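Local coordinates for protein benzoate transport porin BenP (Acinetobacter baumannii AB307-0294, PDB 5DL8) that probably acts as an outer-membrane porin, a beta-barrel channel through which small solutes, possibly benzoate, cross the membrane, and binds calcium ions, at residues T65-V68 and P73-I76; D79-Y84 and V130-L135; F305-A310 and S320-Y325; H346-K349 and K355-E358. One frame throughout, in Å; residues are numbered along the deposited sequence.

Contact 1. Residues T65-V68 and P73-I76; sequences TPLV and PITI
The flat carbonyl group of Ile74 takes two donors from Thr65, one lying in the carbonyl plane and one above it. Thr65 N is the in-plane donor, 3.1 Å from Ile74 O, while Thr65 OG1 approaches the same Ile74 O from above at 2.9 Å. Threonine suits the place because its hydroxyl oxygen also accepts a hydrogen bond from the backbone N of Leu67, which makes an ST turn. With OG1 between the backbone N and the carbonyl carbon (chi1 76°), the methyl swings beside the N, and Thr65 CG2 meets Ile76 CG1 crosswise at 3.8 Å. Past the corner at Pro66, Ile74 N gives a nearly straight bond (169°) to Leu67 O at 2.8 Å. Leu67 and Ile74 run side by side on the surface, their ends touching at CD2 and CD1. Val68 and Pro73 form an antiparallel non-hydrogen-bonded pair, a position where proline's missing N-H costs no bond to the partner strand. Next along, Thr75 turns away and its hydroxyl bonds to Asn19. The whole is a beta hairpin entered through an ST turn, consistent with the hairpin connections of a porin barrel.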
# COMPACT_ATOMS: atom_id res chain seq x y z
N THR A 65 -10.53 -22.11 -23.87
CA THR A 65 -10.91 -22.01 -25.30
C THR A 65 -10.65 -23.33 -25.98
O THR A 65 -9.97 -24.23 -25.42
CB THR A 65 -10.16 -20.89 -26.07
OG1 THR A 65 -8.83 -21.28 -26.37
CG2 THR A 65 -10.15 -19.60 -25.23
N PRO A 66 -11.19 -23.48 -27.19
CA PRO A 66 -10.84 -24.72 -27.90
C PRO A 66 -9.39 -24.89 -28.43
O PRO A 66 -9.05 -26.01 -28.86
CB PRO A 66 -11.89 -24.78 -29.04
CG PRO A 66 -13.04 -23.95 -28.57
CD PRO A 66 -12.40 -22.84 -27.75
N LEU A 67 -8.55 -23.84 -28.40
CA LEU A 67 -7.07 -23.97 -28.74
C LEU A 67 -6.18 -24.56 -27.66
O LEU A 67 -5.97 -23.92 -26.60
CB LEU A 67 -6.43 -22.63 -29.03
CG LEU A 67 -6.31 -22.12 -30.47
CD1 LEU A 67 -7.11 -20.82 -30.62
CD2 LEU A 67 -4.82 -21.96 -30.83
N VAL A 68 -5.65 -25.75 -27.92
CA VAL A 68 -4.73 -26.42 -27.03
C VAL A 68 -3.38 -26.49 -27.78
O VAL A 68 -3.35 -26.92 -28.95
CB VAL A 68 -5.28 -27.82 -26.60
CG1 VAL A 68 -4.22 -28.63 -25.83
CG2 VAL A 68 -6.61 -27.73 -25.85
N PRO A 73 -4.34 -25.55 -22.66
CA PRO A 73 -5.27 -24.66 -23.34
C PRO A 73 -4.87 -23.18 -23.30
O PRO A 73 -4.24 -22.71 -22.34
CB PRO A 73 -6.60 -24.89 -22.59
CG PRO A 73 -6.23 -25.49 -21.27
CD PRO A 73 -4.99 -26.28 -21.55
N ILE A 74 -5.20 -22.46 -24.36
CA ILE A 74 -5.27 -21.00 -24.26
C ILE A 74 -6.54 -20.69 -23.50
O ILE A 74 -7.56 -21.36 -23.73
CB ILE A 74 -5.22 -20.28 -25.65
CG1 ILE A 74 -3.77 -20.10 -26.09
CG2 ILE A 74 -5.86 -18.89 -25.61
CD1 ILE A 74 -3.57 -20.02 -27.61
N THR A 75 -6.49 -19.70 -22.61
CA THR A 75 -7.60 -19.40 -21.64
C THR A 75 -7.97 -17.92 -21.69
O THR A 75 -7.12 -17.10 -21.98
CB THR A 75 -7.30 -19.81 -20.17
OG1 THR A 75 -6.13 -19.12 -19.69
CG2 THR A 75 -7.05 -21.29 -20.04
N ILE A 76 -9.26 -17.63 -21.48
CA ILE A 76 -9.78 -16.24 -21.40
C ILE A 76 -10.57 -16.03 -20.09
O ILE A 76 -11.23 -16.95 -19.59
CB ILE A 76 -10.71 -15.83 -22.58
CG1 ILE A 76 -11.72 -16.97 -22.90
CG2 ILE A 76 -9.90 -15.45 -23.81
CD1 ILE A 76 -13.08 -16.50 -23.38

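Contact 2. Residues D79-Y84 and V130-L135; sequences DASVQY and VGELWL
Ser81 OG donates to Glu132 OE1 over only 2.6 Å, reaching the syn lone pair, on the side of the other carboxylate oxygen. That second oxygen, Glu132 OE2, is bonded to the hydroxyl of Ser151, so both ends of the buried carboxylate have a partner. Glutamate has the length for this: CG stands anti to the backbone N (chi1 178°) and the chain stays extended, carrying the acid across to strand 72-87. Serine suits the place because its short side chain offers a hydroxyl donor at the point the carboxylate reaches. Just before Glu132 the chain turns a corner at Gly131, with backbone angles that suit glycine.

Trp134 comes from the same segment and presents the edge of its indole. Ser81 OG lies at that edge, in the ring plane, 3.7 Å from Trp134 CZ2. Gln83 arrives from the opposite direction, with its NE2 also in the plane of the indole and 3.8 Å from Trp134 CH2. Its amide is turned 58° from the ring, and the amide oxygen accepts from the backbone N of Leu149, tying the wall strand to the chain beyond Trp134. Residues 130-135 lead into a loop that, as in porins of this family, probably folds inward to narrow the channel. The contact is thus mainly polar: two neutral hydroxyls address one buried carboxylate, an arrangement that would probably help it keep its negative charge, stabilised by the hydrogen bonds they form.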
# COMPACT_ATOMS: atom_id res chain seq x y z
N ASP A 79 -12.28 -9.53 -15.37
CA ASP A 79 -12.54 -9.05 -14.05
C ASP A 79 -13.27 -7.71 -14.17
O ASP A 79 -13.26 -7.06 -15.21
CB ASP A 79 -11.27 -8.76 -13.29
CG ASP A 79 -10.32 -9.97 -13.08
OD1 ASP A 79 -10.68 -11.13 -13.01
OD2 ASP A 79 -9.19 -9.68 -12.82
N ALA A 80 -13.86 -7.29 -13.06
CA ALA A 80 -14.50 -5.96 -12.99
C ALA A 80 -14.77 -5.54 -11.54
O ALA A 80 -14.83 -6.36 -10.63
CB ALA A 80 -15.77 -5.98 -13.80
N SER A 81 -14.92 -4.23 -11.34
CA SER A 81 -15.08 -3.68 -9.99
C SER A 81 -15.99 -2.45 -10.01
O SER A 81 -16.06 -1.76 -11.03
CB SER A 81 -13.69 -3.32 -9.38
OG SER A 81 -13.09 -2.20 -10.02
N VAL A 82 -16.61 -2.15 -8.86
CA VAL A 82 -17.32 -0.93 -8.64
C VAL A 82 -17.24 -0.63 -7.16
O VAL A 82 -17.29 -1.56 -6.30
CB VAL A 82 -18.78 -1.06 -9.16
CG1 VAL A 82 -19.54 -2.17 -8.40
CG2 VAL A 82 -19.54 0.28 -9.04
N GLN A 83 -16.97 0.63 -6.83
CA GLN A 83 -16.86 1.08 -5.42
C GLN A 83 -17.49 2.44 -5.31
O GLN A 83 -17.28 3.31 -6.16
CB GLN A 83 -15.40 1.19 -4.98
CG GLN A 83 -14.41 0.03 -5.27
CD GLN A 83 -12.98 0.42 -4.92
OE1 GLN A 83 -12.58 0.63 -3.75
NE2 GLN A 83 -12.19 0.62 -5.99
N TYR A 84 -18.29 2.63 -4.28
CA TYR A 84 -19.10 3.83 -4.11
C TYR A 84 -19.14 4.21 -2.67
O TYR A 84 -19.48 3.36 -1.84
CB TYR A 84 -20.50 3.57 -4.57
CG TYR A 84 -21.39 4.75 -4.41
CD1 TYR A 84 -21.13 5.94 -5.14
CD2 TYR A 84 -22.50 4.72 -3.54
CE1 TYR A 84 -21.95 7.05 -5.02
CE2 TYR A 84 -23.35 5.83 -3.44
CZ TYR A 84 -23.07 6.98 -4.20
OH TYR A 84 -23.79 8.12 -4.01
N VAL A 130 -5.08 -6.93 -19.35
CA VAL A 130 -5.18 -5.63 -19.91
C VAL A 130 -6.44 -4.95 -19.35
O VAL A 130 -7.56 -5.49 -19.46
CB VAL A 130 -5.35 -5.70 -21.45
CG1 VAL A 130 -5.46 -4.30 -22.07
CG2 VAL A 130 -4.29 -6.58 -22.13
N GLY A 131 -6.23 -3.75 -18.77
CA GLY A 131 -7.26 -2.86 -18.20
C GLY A 131 -6.89 -2.48 -16.76
O GLY A 131 -5.82 -1.97 -16.45
N GLU A 132 -7.80 -2.74 -15.84
CA GLU A 132 -7.61 -2.39 -14.43
C GLU A 132 -6.68 -3.47 -13.82
O GLU A 132 -6.94 -4.64 -13.92
CB GLU A 132 -8.99 -2.25 -13.69
CG GLU A 132 -8.88 -1.95 -12.22
CD GLU A 132 -10.20 -1.71 -11.51
OE1 GLU A 132 -11.12 -2.57 -11.61
OE2 GLU A 132 -10.28 -0.67 -10.81
N LEU A 133 -5.68 -3.01 -13.09
CA LEU A 133 -4.79 -3.86 -12.41
C LEU A 133 -4.76 -3.51 -10.90
O LEU A 133 -4.62 -2.34 -10.51
CB LEU A 133 -3.38 -3.58 -12.99
CG LEU A 133 -3.17 -3.57 -14.50
CD1 LEU A 133 -1.72 -3.27 -14.89
CD2 LEU A 133 -3.66 -4.92 -15.09
N TRP A 134 -4.86 -4.56 -10.09
CA TRP A 134 -4.64 -4.51 -8.70
C TRP A 134 -3.17 -4.96 -8.46
O TRP A 134 -2.90 -6.09 -8.29
CB TRP A 134 -5.61 -5.49 -7.93
CG TRP A 134 -6.98 -5.14 -8.26
CD1 TRP A 134 -7.69 -5.64 -9.28
CD2 TRP A 134 -7.75 -4.00 -7.70
NE1 TRP A 134 -8.93 -4.92 -9.35
CE2 TRP A 134 -8.96 -3.93 -8.41
CE3 TRP A 134 -7.54 -3.14 -6.63
CZ2 TRP A 134 -10.02 -3.00 -8.08
CZ3 TRP A 134 -8.58 -2.13 -6.33
CH2 TRP A 134 -9.79 -2.07 -7.10
N LEU A 135 -2.27 -4.04 -8.32
CA LEU A 135 -0.83 -4.32 -8.19
C LEU A 135 -0.49 -4.42 -6.70
O LEU A 135 -1.03 -3.63 -5.86
CB LEU A 135 -0.05 -3.17 -8.82
CG LEU A 135 -0.32 -3.10 -10.32
CD1 LEU A 135 0.27 -1.90 -10.96
CD2 LEU A 135 0.04 -4.42 -11.08

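Contact 3. Residues F305-A310 and S320-Y325; sequences FINWNA and SYHVMY
Asn307 and His322 bring together the inward-folded loop between strands 278-288 and 319-328 and the wall of the porin barrel. The amide and the imidazole are turned 72° against each other, yet the bond between them lies close to both planes. Asn307 ND2 gives its N-H to His322 ND1 at 3.0 Å and almost straight (168°), reaching the ring at its edge. This approach follows from the first torsion of Asn307, which sets CG opposite the backbone N (chi1 -176°) and swings the amide toward the strand. Histidine suits the wall position because it offers a ring nitrogen as acceptor and a flat face for an apolar neighbour.

That face belongs to Ile306. Its CD1 stands almost on the ring normal, 4.2 Å from the centroid of His322, a CH-pi contact over the centre of the ring. The branched isoleucine also packs on Leu270 and on Gln285, so it joins the loop to strands 263-275 and 278-288.

Met324, two residues along the strand, comes at Asn307 from the opposite direction. In one of its two deposited conformers, Met324 CE lies 3.4 Å from Asn307 CG; the contact is accordingly less certain than the hydrogen bond. Asn307 further rests on Lys341 and Val343 of strand 336-349. The imidazole is steadied at its other nitrogen as well: His322 NE2 is hydrogen-bonded to Ser320 OG at 3.0 Å, so polar partners hold both nitrogens of the ring.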
# COMPACT_ATOMS: atom_id res chain seq x y z
N PHE A 305 8.63 -0.76 2.11
CA PHE A 305 9.49 -0.19 3.14
C PHE A 305 9.34 -1.16 4.34
O PHE A 305 8.36 -1.93 4.36
CB PHE A 305 9.01 1.24 3.52
CG PHE A 305 9.55 2.37 2.71
CD1 PHE A 305 10.36 2.21 1.60
CD2 PHE A 305 9.20 3.68 3.07
CE1 PHE A 305 10.80 3.30 0.87
CE2 PHE A 305 9.65 4.82 2.34
CZ PHE A 305 10.44 4.60 1.24
N ILE A 306 10.31 -1.20 5.28
CA ILE A 306 10.20 -2.18 6.46
C ILE A 306 8.98 -1.88 7.40
O ILE A 306 8.52 -2.71 8.13
CB ILE A 306 11.40 -2.22 7.43
CG1 ILE A 306 11.50 -0.88 8.19
CG2 ILE A 306 12.69 -2.55 6.75
CD1 ILE A 306 12.84 -0.70 8.92
N ASN A 307 8.57 -0.63 7.45
CA ASN A 307 7.43 -0.17 8.26
C ASN A 307 6.67 1.06 7.68
O ASN A 307 6.70 2.16 8.29
CB ASN A 307 7.98 0.16 9.66
CG ASN A 307 6.89 0.57 10.64
OD1 ASN A 307 5.73 0.16 10.53
ND2 ASN A 307 7.29 1.35 11.62
N TRP A 308 5.97 0.87 6.55
CA TRP A 308 5.18 2.00 5.94
C TRP A 308 4.09 2.49 6.99
O TRP A 308 3.47 1.70 7.64
CB TRP A 308 4.58 1.69 4.55
CG TRP A 308 3.81 2.78 4.10
CD1 TRP A 308 2.40 2.92 4.21
CD2 TRP A 308 4.28 3.98 3.53
NE1 TRP A 308 2.00 4.14 3.72
CE2 TRP A 308 3.11 4.84 3.31
CE3 TRP A 308 5.54 4.43 3.12
CZ2 TRP A 308 3.20 6.10 2.68
CZ3 TRP A 308 5.64 5.72 2.48
CH2 TRP A 308 4.46 6.55 2.31
N ASN A 309 4.01 3.77 7.27
CA ASN A 309 3.15 4.25 8.35
C ASN A 309 2.69 5.65 7.92
O ASN A 309 2.73 5.98 6.72
CB ASN A 309 3.87 4.18 9.70
CG ASN A 309 5.20 5.05 9.77
OD1 ASN A 309 5.64 5.77 8.81
ND2 ASN A 309 5.85 4.96 10.89
N ALA A 310 2.30 6.50 8.86
CA ALA A 310 1.61 7.75 8.49
C ALA A 310 2.47 8.81 7.88
O ALA A 310 1.99 9.57 7.10
CB ALA A 310 0.98 8.34 9.76
N SER A 320 16.11 6.29 11.21
CA SER A 320 14.98 5.88 12.12
C SER A 320 15.10 4.47 12.81
O SER A 320 15.60 3.48 12.21
CB SER A 320 13.70 6.02 11.34
OG SER A 320 13.77 5.28 10.13
N TYR A 321 14.58 4.41 14.04
CA TYR A 321 14.62 3.25 14.94
C TYR A 321 13.21 2.86 15.24
O TYR A 321 12.41 3.73 15.68
CB TYR A 321 15.40 3.55 16.24
CG TYR A 321 16.78 4.15 15.98
CD1 TYR A 321 16.87 5.47 15.73
CD2 TYR A 321 17.93 3.41 15.91
CE1 TYR A 321 18.02 6.09 15.40
CE2 TYR A 321 19.16 4.05 15.60
CZ TYR A 321 19.16 5.42 15.37
OH TYR A 321 20.19 6.27 15.01
N HIS A 322 12.89 1.59 14.93
CA HIS A 322 11.48 1.09 14.87
C HIS A 322 11.30 -0.05 15.87
O HIS A 322 12.18 -0.95 16.00
CB HIS A 322 11.10 0.57 13.43
CG HIS A 322 11.28 1.58 12.34
ND1 HIS A 322 10.27 1.93 11.47
CD2 HIS A 322 12.37 2.26 11.92
CE1 HIS A 322 10.72 2.79 10.59
NE2 HIS A 322 11.98 3.04 10.88
N VAL A 323 10.22 -0.02 16.61
CA VAL A 323 9.94 -1.05 17.59
C VAL A 323 8.47 -1.43 17.47
O VAL A 323 7.62 -0.52 17.29
CB VAL A 323 10.12 -0.54 19.01
CG1 VAL A 323 9.96 -1.66 20.02
CG2 VAL A 323 11.47 0.08 19.19
N MET A 324 8.17 -2.71 17.69
CA MET A 324 6.85 -3.24 17.49
C MET A 324 6.54 -4.32 18.57
O MET A 324 7.41 -5.20 18.81
CB MET A 324 6.83 -3.85 16.11
CG MET A 324 6.83 -2.90 14.90
SD MET A 324 8.22 -3.19 13.81
CE MET A 324 8.08 -1.91 12.59
N TYR A 325 5.36 -4.24 19.23
CA TYR A 325 4.85 -5.31 20.06
C TYR A 325 3.40 -5.62 19.71
O TYR A 325 2.61 -4.69 19.55
CB TYR A 325 5.01 -5.06 21.54
CG TYR A 325 4.32 -6.19 22.38
CD1 TYR A 325 4.86 -7.48 22.39
CD2 TYR A 325 3.03 -5.99 23.02
CE1 TYR A 325 4.25 -8.51 23.08
CE2 TYR A 325 2.38 -7.00 23.71
CZ TYR A 325 3.00 -8.28 23.77
OH TYR A 325 2.40 -9.36 24.46

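Contact 4. Residues H346-K349 and K355-E358; sequences HDFK and KNHE
Phe348 and Asn356 face each other in a beta hairpin, strands 336-349 and 355-368, beside a calcium site of the barrel. Asn356 N donates to Phe348 O at 2.9 Å, and beyond it Lys349 and Lys355 pair without hydrogen bonds, their side chains diverging. The amide oxygen of Asn356 serves two donors: the backbone N of His357, 2.9 Å from Asn356 OD1 and above the carbonyl plane, and the backbone N of His390. Through His390 the asparagine joins the hairpin to the turn after strand 377-388, where Val388, Gly391 and Asp393 bind calcium.

The charged groups draw mostly on neighbours. Glu358 OE1 forms a salt bridge with Lys315, which probably offsets the like charge of nearby Glu318, and OE2 bonds to the hydroxyl of Tyr386. Asp347 OD2 pairs with Lys319, whereas Asp347 OD1 stays 4.4 Å from Lys355 NZ, beyond a salt bridge, though the attraction probably remains. His346 NE2 is hydrogen-bonded to the hydroxyl of Tyr321.

Between these polar groups Phe348 supplies the apolar surface. Its first torsion (chi1 63°) holds CG between the backbone N and the carbonyl carbon and folds the ring back across segment 355-358. Asn356 CB lies over one face, 4.0 Å from the ring centroid, and Phe348 CZ approaches Glu358 CD to 3.4 Å.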
# COMPACT_ATOMS: atom_id res chain seq x y z
N HIS A 346 15.82 10.96 13.29
CA HIS A 346 16.70 12.13 13.53
C HIS A 346 17.70 12.27 12.41
O HIS A 346 17.61 11.47 11.43
CB HIS A 346 17.40 12.02 14.91
CG HIS A 346 18.46 10.96 14.95
ND1 HIS A 346 19.69 11.16 15.52
CD2 HIS A 346 18.47 9.70 14.49
CE1 HIS A 346 20.40 10.06 15.43
NE2 HIS A 346 19.69 9.17 14.78
N ASP A 347 18.63 13.20 12.57
CA ASP A 347 19.68 13.48 11.57
C ASP A 347 19.20 14.03 10.18
O ASP A 347 20.00 14.11 9.23
CB ASP A 347 20.67 12.28 11.34
CG ASP A 347 21.77 12.21 12.39
OD1 ASP A 347 21.79 13.04 13.34
OD2 ASP A 347 22.60 11.29 12.29
N PHE A 348 17.94 14.42 10.13
CA PHE A 348 17.41 15.21 9.03
C PHE A 348 17.32 16.70 9.50
O PHE A 348 17.29 17.01 10.69
CB PHE A 348 16.07 14.69 8.47
CG PHE A 348 14.92 14.72 9.46
CD1 PHE A 348 14.85 13.76 10.50
CD2 PHE A 348 13.92 15.69 9.36
CE1 PHE A 348 13.76 13.78 11.42
CE2 PHE A 348 12.85 15.73 10.27
CZ PHE A 348 12.78 14.74 11.32
N LYS A 349 17.21 17.57 8.52
CA LYS A 349 17.06 19.04 8.72
C LYS A 349 15.69 19.46 8.37
O LYS A 349 15.10 18.91 7.43
CB LYS A 349 18.04 19.80 7.81
CG LYS A 349 19.47 19.59 8.26
CD LYS A 349 20.56 20.15 7.35
CE LYS A 349 21.95 19.60 7.74
NZ LYS A 349 22.09 19.54 9.24
N LYS A 355 18.49 21.26 12.92
CA LYS A 355 18.51 19.83 13.16
C LYS A 355 17.13 19.43 13.68
O LYS A 355 16.59 20.11 14.56
CB LYS A 355 19.55 19.48 14.18
CG LYS A 355 20.97 19.95 13.84
CD LYS A 355 21.98 19.30 14.78
CE LYS A 355 22.24 17.89 14.29
NZ LYS A 355 22.07 16.89 15.36
N ASN A 356 16.56 18.36 13.13
CA ASN A 356 15.23 17.98 13.51
C ASN A 356 15.16 16.55 14.01
O ASN A 356 16.01 15.76 13.74
CB ASN A 356 14.29 18.23 12.30
CG ASN A 356 12.89 18.59 12.68
OD1 ASN A 356 12.55 18.61 13.83
ND2 ASN A 356 12.06 18.83 11.69
N HIS A 357 14.05 16.23 14.70
CA HIS A 357 13.77 14.89 15.09
C HIS A 357 12.30 14.69 15.24
O HIS A 357 11.54 15.66 15.52
CB HIS A 357 14.61 14.51 16.37
CG HIS A 357 14.31 15.29 17.63
ND1 HIS A 357 13.23 15.02 18.45
CD2 HIS A 357 14.99 16.27 18.25
CE1 HIS A 357 13.23 15.84 19.50
NE2 HIS A 357 14.31 16.59 19.41
N GLU A 358 11.84 13.43 15.09
CA GLU A 358 10.37 13.22 15.14
C GLU A 358 10.04 11.82 15.63
O GLU A 358 10.88 10.92 15.56
CB GLU A 358 9.75 13.48 13.75
CG GLU A 358 10.29 12.48 12.75
CD GLU A 358 9.97 12.74 11.29
OE1 GLU A 358 10.43 11.88 10.42
OE2 GLU A 358 9.24 13.76 11.01

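Overall arrangement
From the N terminus the four contacts follow one another in series; none nests or crosses. Contact 1 closes a tight hairpin of strands 67-69 and 72-87, with four residues between its segments. The latter strand continues into contact 2, which closes a longer excursion of 45 residues and ties the barrel wall to the start of a loop that probably turns inward. Across the chain's centre, contact 3 closes a nine-residue connection and fastens another inward loop to strand 319-328. Contact 4 then closes five residues at the hairpin of strands 336-349 and 355-368. Contacts 3 and 4 sit on adjoining strands and touch, their centres about 17 Å apart, whereas those of contacts 1 and 4 are about 58 Å apart.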